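Local coordinates for aminotransferase, class V family protein (PDB 5F8V), which probably catalyses the pyridoxal-phosphate-dependent transfer of an amino group between O-phospho-L-serine and 2-oxoglutarate in serine biosynthesis, at residues A[51-62]-A[251-262]; A[130-138]-A[293-301]. All coordinates share one frame; numbering follows the deposited sequence.

Contact 1 of 2, residues A[51-62]-A[251-262]; sequences EQKEATERLRTL and IYFANHIFKWIE
Ile251 opens the contact by laying CG2 against CB of Ala55. Its CD1 end touches OE1 of Gln52, an oxygen whose hydrogen bond comes from NE1 of Trp48. The axes of segments 51-62 and 251-262, on helices 46-63 and 248-263, come within 9.4 Å, with 39° between their N-to-C directions. The hydroxyl of Tyr252 is hydrogen-bonded to OE1 of Glu27, and its carbonyl receives a water that also donates to Glu51. Asn255 is a knob among Glu51, Glu54, Ala55 and Arg58. Its CG is anti to the backbone N (chi1 -167°), which points the amide at helix 46-63. Asn255 ND2 donates almost straight to OE2 of Glu51 (3.0 Å), above the carboxylate plane, and also to OE1 of Glu54 (3.1 Å). Asn255 OD1 accepts from NE of Arg58 at 3.0 Å in a more bent bond. Phe258 is the apolar knob. Leu59 CD1 covers one face of its ring in a CH-pi contact, and Leu62 CD1 meets its CB. Lys259 runs its CG over one face of the Arg58 guanidinium, 3.4 Å above the plane. Its NZ donates to a second water, which bridges to Glu51 OE1 and Glu54 OE1. Ile261 CG2 meets Leu62 CD2. Glu262 OE1 takes NH1 of Arg58 at 3.0 Å, in the guanidinium plane. Arg58 NH2 turns back to Glu54 OE1 (2.8 Å), opposite the Asn255 amide across the carboxylate plane. Three guanidinium nitrogens are thus engaged, which fixes the group's rotation. The acids and bases probably offset one another's charge along this edge.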
loop_
_atom_site.group_PDB
_atom_site.type_symbol
_atom_site.label_atom_id
_atom_site.label_comp_id
_atom_site.label_asym_id
_atom_site.label_seq_id
_atom_site.Cartn_x
_atom_site.Cartn_y
_atom_site.Cartn_z
ATOM N N GLU A 51 -11.031 -2.798 15.011
ATOM C CA GLU A 51 -9.802 -1.993 14.983
ATOM C C GLU A 51 -9.900 -0.854 13.976
ATOM O O GLU A 51 -9.547 0.282 14.281
ATOM C CB GLU A 51 -8.583 -2.868 14.659
ATOM C CG GLU A 51 -7.238 -2.133 14.557
ATOM C CD GLU A 51 -6.737 -1.539 15.868
ATOM O OE1 GLU A 51 -7.290 -1.829 16.946
ATOM O OE2 GLU A 51 -5.755 -0.780 15.827
ATOM N N GLN A 52 -10.377 -1.165 12.778
ATOM C CA GLN A 52 -10.451 -0.163 11.718
ATOM C C GLN A 52 -11.521 0.872 11.997
ATOM O O GLN A 52 -11.320 2.050 11.734
ATOM C CB GLN A 52 -10.694 -0.806 10.364
ATOM C CG GLN A 52 -10.616 0.207 9.229
ATOM C CD GLN A 52 -10.534 -0.440 7.870
ATOM O OE1 GLN A 52 -9.783 -1.391 7.672
ATOM N NE2 GLN A 52 -11.277 0.101 6.910
ATOM N N LYS A 53 -12.658 0.414 12.513
ATOM C CA LYS A 53 -13.718 1.302 12.991
ATOM C C LYS A 53 -13.151 2.260 14.032
ATOM O O LYS A 53 -13.286 3.471 13.897
ATOM C CB LYS A 53 -14.870 0.477 13.587
ATOM C CG LYS A 53 -16.106 1.257 14.000
ATOM C CD LYS A 53 -17.139 0.301 14.606
ATOM C CE LYS A 53 -18.111 1.003 15.543
ATOM N NZ LYS A 53 -18.775 0.048 16.477
ATOM N N GLU A 54 -12.492 1.701 15.043
ATOM C CA GLU A 54 -11.868 2.483 16.110
ATOM C C GLU A 54 -10.840 3.488 15.558
ATOM O O GLU A 54 -10.862 4.666 15.926
ATOM C CB GLU A 54 -11.211 1.548 17.132
ATOM C CG GLU A 54 -10.603 2.249 18.337
ATOM C CD GLU A 54 -9.821 1.295 19.215
ATOM O OE1 GLU A 54 -8.590 1.481 19.358
ATOM O OE2 GLU A 54 -10.430 0.356 19.753
ATOM N N ALA A 55 -9.961 3.023 14.670
ATOM C CA ALA A 55 -8.945 3.895 14.052
ATOM C C ALA A 55 -9.572 5.086 13.320
ATOM O O ALA A 55 -9.078 6.220 13.413
ATOM C CB ALA A 55 -8.067 3.094 13.109
ATOM N N THR A 56 -10.673 4.834 12.616
ATOM C CA THR A 56 -11.388 5.878 11.884
ATOM C C THR A 56 -11.988 6.921 12.834
ATOM O O THR A 56 -11.821 8.140 12.642
ATOM C CB THR A 56 -12.500 5.265 10.995
ATOM O OG1 THR A 56 -11.936 4.252 10.142
ATOM C CG2 THR A 56 -13.169 6.334 10.139
ATOM N N GLU A 57 -12.688 6.424 13.847
ATOM C CA GLU A 57 -13.291 7.260 14.887
ATOM C C GLU A 57 -12.237 8.076 15.636
ATOM O O GLU A 57 -12.430 9.262 15.886
ATOM C CB GLU A 57 -14.098 6.393 15.882
ATOM C CG GLU A 57 -15.461 5.945 15.355
ATOM C CD GLU A 57 -16.073 4.779 16.129
ATOM O OE1 GLU A 57 -15.594 4.435 17.235
ATOM O OE2 GLU A 57 -17.043 4.185 15.626
ATOM N N ARG A 58 -11.122 7.444 15.983
ATOM C CA ARG A 58 -10.071 8.123 16.744
ATOM C C ARG A 58 -9.501 9.299 15.933
ATOM O O ARG A 58 -9.294 10.388 16.467
ATOM C CB ARG A 58 -8.967 7.150 17.163
ATOM C CG ARG A 58 -8.046 7.704 18.233
ATOM C CD ARG A 58 -7.033 6.687 18.731
ATOM N NE ARG A 58 -7.609 5.430 19.216
ATOM C CZ ARG A 58 -8.110 5.195 20.435
ATOM N NH1 ARG A 58 -8.143 6.128 21.386
ATOM N NH2 ARG A 58 -8.569 3.976 20.717
ATOM N N LEU A 59 -9.277 9.077 14.646
ATOM C CA LEU A 59 -8.812 10.137 13.766
ATOM C C LEU A 59 -9.851 11.245 13.674
ATOM O O LEU A 59 -9.490 12.425 13.647
ATOM C CB LEU A 59 -8.502 9.591 12.376
ATOM C CG LEU A 59 -7.952 10.576 11.341
ATOM C CD1 LEU A 59 -6.643 11.199 11.815
ATOM C CD2 LEU A 59 -7.758 9.871 10.004
ATOM N N ARG A 60 -11.129 10.865 13.609
ATOM C CA ARG A 60 -12.205 11.854 13.600
ATOM C C ARG A 60 -12.183 12.706 14.860
ATOM O O ARG A 60 -12.346 13.920 14.773
ATOM C CB ARG A 60 -13.593 11.202 13.399
ATOM C CG ARG A 60 -14.732 12.213 13.345
ATOM C CD ARG A 60 -16.096 11.580 13.104
ATOM N NE ARG A 60 -16.183 10.836 11.854
ATOM C CZ ARG A 60 -16.247 11.368 10.634
ATOM N NH1 ARG A 60 -16.227 12.684 10.437
ATOM N NH2 ARG A 60 -16.337 10.567 9.582
ATOM N N THR A 61 -11.964 12.073 16.017
ATOM C CA THR A 61 -11.898 12.778 17.299
ATOM C C THR A 61 -10.701 13.729 17.334
ATOM O O THR A 61 -10.869 14.910 17.612
ATOM C CB THR A 61 -11.841 11.796 18.494
ATOM O OG1 THR A 61 -13.098 11.123 18.617
ATOM C CG2 THR A 61 -11.552 12.514 19.801
ATOM N N LEU A 62 -9.509 13.203 17.050
ATOM C CA LEU A 62 -8.277 13.996 17.017
ATOM C C LEU A 62 -8.419 15.279 16.211
ATOM O O LEU A 62 -8.058 16.351 16.677
ATOM C CB LEU A 62 -7.129 13.190 16.396
ATOM C CG LEU A 62 -6.266 12.312 17.291
ATOM C CD1 LEU A 62 -5.267 11.584 16.403
ATOM C CD2 LEU A 62 -5.556 13.145 18.352
ATOM N N ILE A 251 -2.781 0.471 9.215
ATOM C CA ILE A 251 -3.916 1.108 9.882
ATOM C C ILE A 251 -3.821 0.907 11.389
ATOM O O ILE A 251 -3.969 1.861 12.151
ATOM C CB ILE A 251 -5.268 0.578 9.334
ATOM C CG1 ILE A 251 -5.443 1.003 7.868
ATOM C CG2 ILE A 251 -6.447 1.100 10.159
ATOM C CD1 ILE A 251 -6.331 0.080 7.062
ATOM N N TYR A 252 -3.589 -0.338 11.797
ATOM C CA TYR A 252 -3.295 -0.693 13.194
ATOM C C TYR A 252 -2.176 0.177 13.781
ATOM O O TYR A 252 -2.296 0.683 14.897
ATOM C CB TYR A 252 -2.929 -2.195 13.294
ATOM C CG TYR A 252 -1.976 -2.586 14.408
ATOM C CD1 TYR A 252 -2.449 -2.939 15.666
ATOM C CD2 TYR A 252 -0.597 -2.631 14.190
ATOM C CE1 TYR A 252 -1.581 -3.311 16.676
ATOM C CE2 TYR A 252 0.281 -2.989 15.200
ATOM C CZ TYR A 252 -0.213 -3.328 16.441
ATOM O OH TYR A 252 0.662 -3.689 17.437
ATOM N N PHE A 253 -1.087 0.331 13.035
ATOM C CA PHE A 253 0.051 1.101 13.521
ATOM C C PHE A 253 -0.244 2.600 13.548
ATOM O O PHE A 253 0.148 3.294 14.480
ATOM C CB PHE A 253 1.326 0.805 12.732
ATOM C CG PHE A 253 2.573 1.192 13.473
ATOM C CD1 PHE A 253 3.235 2.381 13.187
ATOM C CD2 PHE A 253 3.051 0.393 14.499
ATOM C CE1 PHE A 253 4.377 2.738 13.887
ATOM C CE2 PHE A 253 4.183 0.752 15.210
ATOM C CZ PHE A 253 4.845 1.925 14.904
ATOM N N ALA A 254 -0.953 3.087 12.539
ATOM C CA ALA A 254 -1.456 4.450 12.548
ATOM C C ALA A 254 -2.273 4.732 13.802
ATOM O O ALA A 254 -2.078 5.757 14.453
ATOM C CB ALA A 254 -2.291 4.713 11.304
ATOM N N ASN A 255 -3.158 3.795 14.147
ATOM C CA ASN A 255 -4.011 3.908 15.332
ATOM C C ASN A 255 -3.209 4.009 16.627
ATOM O O ASN A 255 -3.572 4.765 17.532
ATOM C CB ASN A 255 -5.003 2.736 15.399
ATOM C CG ASN A 255 -6.116 2.949 16.415
ATOM O OD1 ASN A 255 -6.459 4.077 16.767
ATOM N ND2 ASN A 255 -6.704 1.855 16.873
ATOM N N HIS A 256 -2.117 3.256 16.710
ATOM C CA HIS A 256 -1.214 3.357 17.856
ATOM C C HIS A 256 -0.646 4.771 17.998
ATOM O O HIS A 256 -0.599 5.309 19.100
ATOM C CB HIS A 256 -0.087 2.321 17.786
ATOM C CG HIS A 256 -0.406 1.037 18.479
ATOM N ND1 HIS A 256 -0.682 0.973 19.827
ATOM C CD2 HIS A 256 -0.463 -0.238 18.022
ATOM C CE1 HIS A 256 -0.916 -0.283 20.167
ATOM N NE2 HIS A 256 -0.784 -1.038 19.091
ATOM N N ILE A 257 -0.239 5.365 16.880
ATOM C CA ILE A 257 0.227 6.746 16.859
ATOM C C ILE A 257 -0.900 7.728 17.206
ATOM O O ILE A 257 -0.659 8.674 17.944
ATOM C CB ILE A 257 0.899 7.136 15.515
ATOM C CG1 ILE A 257 2.185 6.324 15.312
ATOM C CG2 ILE A 257 1.239 8.632 15.497
ATOM C CD1 ILE A 257 2.713 6.342 13.895
ATOM N N PHE A 258 -2.116 7.505 16.713
ATOM C CA PHE A 258 -3.249 8.380 17.075
ATOM C C PHE A 258 -3.443 8.420 18.601
ATOM O O PHE A 258 -3.582 9.492 19.193
ATOM C CB PHE A 258 -4.559 7.954 16.388
ATOM C CG PHE A 258 -4.523 7.973 14.871
ATOM C CD1 PHE A 258 -3.591 8.730 14.147
ATOM C CD2 PHE A 258 -5.457 7.235 14.157
ATOM C CE1 PHE A 258 -3.590 8.714 12.754
ATOM C CE2 PHE A 258 -5.458 7.223 12.770
ATOM C CZ PHE A 258 -4.521 7.957 12.067
ATOM N N LYS A 259 -3.410 7.249 19.225
ATOM C CA LYS A 259 -3.495 7.147 20.684
ATOM C C LYS A 259 -2.345 7.922 21.326
ATOM O O LYS A 259 -2.552 8.709 22.241
ATOM C CB LYS A 259 -3.429 5.688 21.146
ATOM C CG LYS A 259 -4.571 4.791 20.693
ATOM C CD LYS A 259 -4.197 3.325 20.884
ATOM C CE LYS A 259 -5.272 2.393 20.373
ATOM N NZ LYS A 259 -4.811 0.978 20.309
ATOM N N TRP A 260 -1.130 7.704 20.836
ATOM C CA TRP A 260 0.026 8.425 21.365
ATOM C C TRP A 260 -0.143 9.950 21.287
ATOM O O TRP A 260 0.200 10.641 22.234
ATOM C CB TRP A 260 1.319 7.973 20.686
ATOM C CG TRP A 260 2.514 8.754 21.088
ATOM C CD1 TRP A 260 3.330 8.532 22.166
ATOM C CD2 TRP A 260 3.050 9.881 20.408
ATOM N NE1 TRP A 260 4.338 9.462 22.194
ATOM C CE2 TRP A 260 4.191 10.300 21.123
ATOM C CE3 TRP A 260 2.674 10.586 19.261
ATOM C CZ2 TRP A 260 4.954 11.397 20.733
ATOM C CZ3 TRP A 260 3.445 11.686 18.867
ATOM C CH2 TRP A 260 4.568 12.073 19.600
ATOM N N ILE A 261 -0.685 10.454 20.183
ATOM C CA ILE A 261 -0.959 11.886 20.036
ATOM C C ILE A 261 -1.981 12.359 21.072
ATOM O O ILE A 261 -1.818 13.432 21.652
ATOM C CB ILE A 261 -1.463 12.248 18.618
ATOM C CG1 ILE A 261 -0.362 12.013 17.575
ATOM C CG2 ILE A 261 -1.911 13.709 18.553
ATOM C CD1 ILE A 261 -0.836 12.091 16.140
ATOM N N GLU A 262 -3.030 11.568 21.289
ATOM C CA GLU A 262 -4.035 11.908 22.311
ATOM C C GLU A 262 -3.413 11.956 23.704
ATOM O O GLU A 262 -3.706 12.872 24.482
ATOM C CB GLU A 262 -5.219 10.940 22.280
ATOM C CG GLU A 262 -6.080 11.105 21.045
ATOM C CD GLU A 262 -7.275 10.168 21.022
ATOM O OE1 GLU A 262 -7.104 8.949 21.236
ATOM O OE2 GLU A 262 -8.396 10.653 20.760
HETATM O O HOH W 1 -3.858 -0.145 17.436
HETATM O O HOH W 2 -7.032 -0.688 19.453
#

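Contact 2 of 2, residues A[130-138]-A[293-301]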
loop_
_atom_site.group_PDB
_atom_site.type_symbol
_atom_site.label_atom_id
_atom_site.label_comp_id
_atom_site.label_asym_id
_atom_site.label_seq_id
_atom_site.Cartn_x
_atom_site.Cartn_y
_atom_site.Cartn_z
ATOM N N PRO A 130 10.001 29.039 -8.832
ATOM C CA PRO A 130 11.431 29.177 -9.127
ATOM C C PRO A 130 12.247 28.026 -8.526
ATOM O O PRO A 130 11.694 27.172 -7.826
ATOM C CB PRO A 130 11.796 30.515 -8.470
ATOM C CG PRO A 130 10.813 30.670 -7.360
ATOM C CD PRO A 130 9.540 30.036 -7.849
ATOM N N ALA A 131 13.545 28.000 -8.811
ATOM C CA ALA A 131 14.426 26.950 -8.289
ATOM C C ALA A 131 14.493 26.959 -6.763
ATOM O O ALA A 131 14.530 25.900 -6.145
ATOM C CB ALA A 131 15.823 27.083 -8.877
ATOM N N ASN A 132 14.516 28.154 -6.169
ATOM C CA ASN A 132 14.520 28.320 -4.708
ATOM C C ASN A 132 13.548 29.412 -4.259
ATOM O O ASN A 132 13.964 30.539 -3.984
ATOM C CB ASN A 132 15.931 28.642 -4.220
ATOM C CG ASN A 132 16.930 27.571 -4.601
ATOM O OD1 ASN A 132 16.781 26.418 -4.209
ATOM N ND2 ASN A 132 17.939 27.940 -5.387
ATOM N N PRO A 133 12.240 29.087 -4.177
ATOM C CA PRO A 133 11.294 30.110 -3.730
ATOM C C PRO A 133 11.516 30.487 -2.275
ATOM O O PRO A 133 11.945 29.654 -1.487
ATOM C CB PRO A 133 9.928 29.446 -3.923
ATOM C CG PRO A 133 10.210 27.987 -3.898
ATOM C CD PRO A 133 11.561 27.828 -4.523
ATOM N N VAL A 134 11.250 31.748 -1.949
ATOM C CA VAL A 134 11.381 32.271 -0.586
ATOM C C VAL A 134 10.022 32.489 0.087
ATOM O O VAL A 134 9.964 32.881 1.252
ATOM C CB VAL A 134 12.193 33.594 -0.554
ATOM C CG1 VAL A 134 13.533 33.414 -1.263
ATOM C CG2 VAL A 134 11.411 34.762 -1.158
ATOM N N GLU A 135 8.938 32.228 -0.647
ATOM C CA GLU A 135 7.590 32.532 -0.188
ATOM C C GLU A 135 6.574 31.845 -1.095
ATOM O O GLU A 135 6.921 31.357 -2.174
ATOM C CB GLU A 135 7.354 34.062 -0.192
ATOM C CG GLU A 135 7.513 34.727 -1.564
ATOM C CD GLU A 135 7.431 36.254 -1.538
ATOM O OE1 GLU A 135 6.992 36.846 -0.526
ATOM O OE2 GLU A 135 7.810 36.873 -2.554
ATOM N N VAL A 136 5.325 31.799 -0.641
ATOM C CA VAL A 136 4.190 31.526 -1.516
ATOM C C VAL A 136 3.903 32.839 -2.258
ATOM O O VAL A 136 3.841 33.895 -1.620
ATOM C CB VAL A 136 2.947 31.093 -0.718
ATOM C CG1 VAL A 136 1.717 30.983 -1.617
ATOM C CG2 VAL A 136 3.224 29.776 -0.007
ATOM N N PRO A 137 3.734 32.789 -3.599
ATOM C CA PRO A 137 3.425 34.023 -4.335
ATOM C C PRO A 137 2.175 34.713 -3.802
ATOM O O PRO A 137 1.246 34.035 -3.344
ATOM C CB PRO A 137 3.205 33.530 -5.765
ATOM C CG PRO A 137 4.024 32.291 -5.854
ATOM C CD PRO A 137 3.878 31.642 -4.518
ATOM N N ALA A 138 2.182 36.044 -3.843
ATOM C CA ALA A 138 1.138 36.862 -3.233
ATOM C C ALA A 138 -0.239 36.531 -3.814
ATOM O O ALA A 138 -0.373 36.325 -5.025
ATOM C CB ALA A 138 1.450 38.338 -3.422
ATOM N N ASN A 293 18.976 30.281 5.821
ATOM C CA ASN A 293 17.687 29.835 5.294
ATOM C C ASN A 293 16.979 31.083 4.794
ATOM O O ASN A 293 16.882 32.066 5.528
ATOM C CB ASN A 293 16.858 29.125 6.376
ATOM C CG ASN A 293 15.383 28.947 5.987
ATOM O OD1 ASN A 293 14.637 29.921 5.867
ATOM N ND2 ASN A 293 14.953 27.699 5.826
ATOM N N ARG A 294 16.469 31.014 3.565
ATOM C CA ARG A 294 15.919 32.176 2.839
ATOM C C ARG A 294 14.414 32.368 2.993
ATOM O O ARG A 294 13.886 33.389 2.563
ATOM C CB ARG A 294 16.197 32.044 1.328
ATOM C CG ARG A 294 17.461 32.724 0.850
ATOM C CD ARG A 294 17.553 32.665 -0.667
ATOM N NE ARG A 294 18.924 32.823 -1.148
ATOM C CZ ARG A 294 19.311 32.674 -2.415
ATOM N NH1 ARG A 294 18.437 32.370 -3.371
ATOM N NH2 ARG A 294 20.597 32.827 -2.728
ATOM N N ILE A 295 13.720 31.391 3.566
ATOM C CA ILE A 295 12.260 31.402 3.557
ATOM C C ILE A 295 11.792 32.495 4.510
ATOM O O ILE A 295 12.281 32.592 5.636
ATOM C CB ILE A 295 11.660 30.036 3.951
ATOM C CG1 ILE A 295 12.200 28.910 3.043
ATOM C CG2 ILE A 295 10.131 30.082 3.928
ATOM C CD1 ILE A 295 12.100 29.158 1.554
ATOM N N LYS A 296 10.863 33.331 4.047
ATOM C CA LYS A 296 10.332 34.407 4.887
ATOM C C LYS A 296 9.649 33.804 6.113
ATOM O O LYS A 296 9.024 32.751 5.998
ATOM C CB LYS A 296 9.360 35.301 4.108
ATOM C CG LYS A 296 10.052 36.208 3.100
ATOM C CD LYS A 296 9.074 37.124 2.379
ATOM C CE LYS A 296 9.742 37.786 1.177
ATOM N NZ LYS A 296 8.815 38.656 0.397
ATOM N N PRO A 297 9.794 34.450 7.293
ATOM C CA PRO A 297 9.312 33.874 8.562
ATOM C C PRO A 297 7.834 33.460 8.552
ATOM O O PRO A 297 7.474 32.444 9.153
ATOM C CB PRO A 297 9.568 34.994 9.590
ATOM C CG PRO A 297 9.739 36.241 8.783
ATOM C CD PRO A 297 10.345 35.807 7.488
ATOM N N GLU A 298 7.000 34.231 7.860
ATOM C CA GLU A 298 5.578 33.907 7.712
ATOM C C GLU A 298 5.296 32.619 6.906
ATOM O O GLU A 298 4.212 32.050 7.025
ATOM C CB GLU A 298 4.801 35.104 7.136
ATOM C CG GLU A 298 5.089 35.449 5.673
ATOM C CD GLU A 298 6.111 36.563 5.471
ATOM O OE1 GLU A 298 5.991 37.248 4.428
ATOM O OE2 GLU A 298 7.022 36.751 6.329
ATOM N N TRP A 299 6.260 32.170 6.095
ATOM C CA TRP A 299 6.143 30.920 5.319
ATOM C C TRP A 299 7.058 29.760 5.787
ATOM O O TRP A 299 7.070 28.695 5.157
ATOM C CB TRP A 299 6.431 31.216 3.849
ATOM C CG TRP A 299 5.531 32.250 3.256
ATOM C CD1 TRP A 299 5.892 33.485 2.793
ATOM C CD2 TRP A 299 4.119 32.143 3.058
ATOM N NE1 TRP A 299 4.791 34.153 2.319
ATOM C CE2 TRP A 299 3.687 33.352 2.466
ATOM C CE3 TRP A 299 3.174 31.141 3.318
ATOM C CZ2 TRP A 299 2.343 33.593 2.137
ATOM C CZ3 TRP A 299 1.831 31.377 2.983
ATOM C CH2 TRP A 299 1.432 32.600 2.402
ATOM N N ARG A 300 7.792 29.938 6.884
ATOM C CA ARG A 300 8.724 28.905 7.345
ATOM C C ARG A 300 8.004 27.685 7.920
ATOM O O ARG A 300 7.163 27.810 8.807
ATOM C CB ARG A 300 9.717 29.457 8.366
ATOM C CG ARG A 300 10.900 30.154 7.724
ATOM C CD ARG A 300 11.867 30.707 8.759
ATOM N NE ARG A 300 13.181 30.998 8.171
ATOM C CZ ARG A 300 14.201 31.543 8.828
ATOM N NH1 ARG A 300 14.085 31.889 10.107
ATOM N NH2 ARG A 300 15.354 31.752 8.197
ATOM N N SER A 301 8.352 26.513 7.392
ATOM C CA SER A 301 7.803 25.249 7.849
ATOM C C SER A 301 8.247 24.921 9.269
ATOM O O SER A 301 9.403 25.161 9.642
ATOM C CB SER A 301 8.223 24.130 6.901
ATOM O OG SER A 301 7.792 22.856 7.335
#
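Val134 and Ile295 bring two irregular backbones together, their CA atoms 4.3 Å apart. This is a loop-to-loop contact. It joins the connection between strands 121-124 and 148-154 to the one between helix 267-286 and strand 304-307. The backbone N of Lys296 donates to O of Val134 at 3.0 Å, nearly straight and in the carbonyl plane. Ahead of this bond, an Asx turn shapes the second loop: Asn293 OD1 accepts from the backbone N of Ile295. The same oxygen takes NE and NH2 of Arg300, whose NH1 pairs with Asp286. Among the side chains, Val134 CG1 rests on CB of Arg294, which carries its charged end to Glu314. Ile295 and Val136 both also touch Ile162 of strand 162-163. Glu135 and Lys296 lie side by side and point the same way. Their salt bridge joins OE1 of Glu135 to NZ of Lys296 at 2.7 Å, with the nitrogen above the carboxylate plane. Trp299 supplies the flat apolar surface. CB of Glu135 meets CD1 of Trp299 at 3.4 Å, and CG of Glu298 covers the face opposite Val136. Val136 CB stands over the six-membered ring of Trp299, 3.7 Å from its centroid and only 7° off the ring normal.

Contact 1 and contact 2 lie on opposite sides of the chain's centre. Their centres are 33 Å apart and their nearest atoms about 16 Å, so they do not touch. Contact 1 is a mostly buried helix pair beside strand 69-75, which is outermost in the mixed sheet within this chain. Contact 2 is a partly buried meeting of loops, one of which follows strand 121-124, the outermost strand on the other side within this chain. Along the sequence their segments alternate. In both contacts the first segment precedes Lys202, the residue that carries the pyridoxal phosphate, and the second follows it. Neither contact includes that lysine.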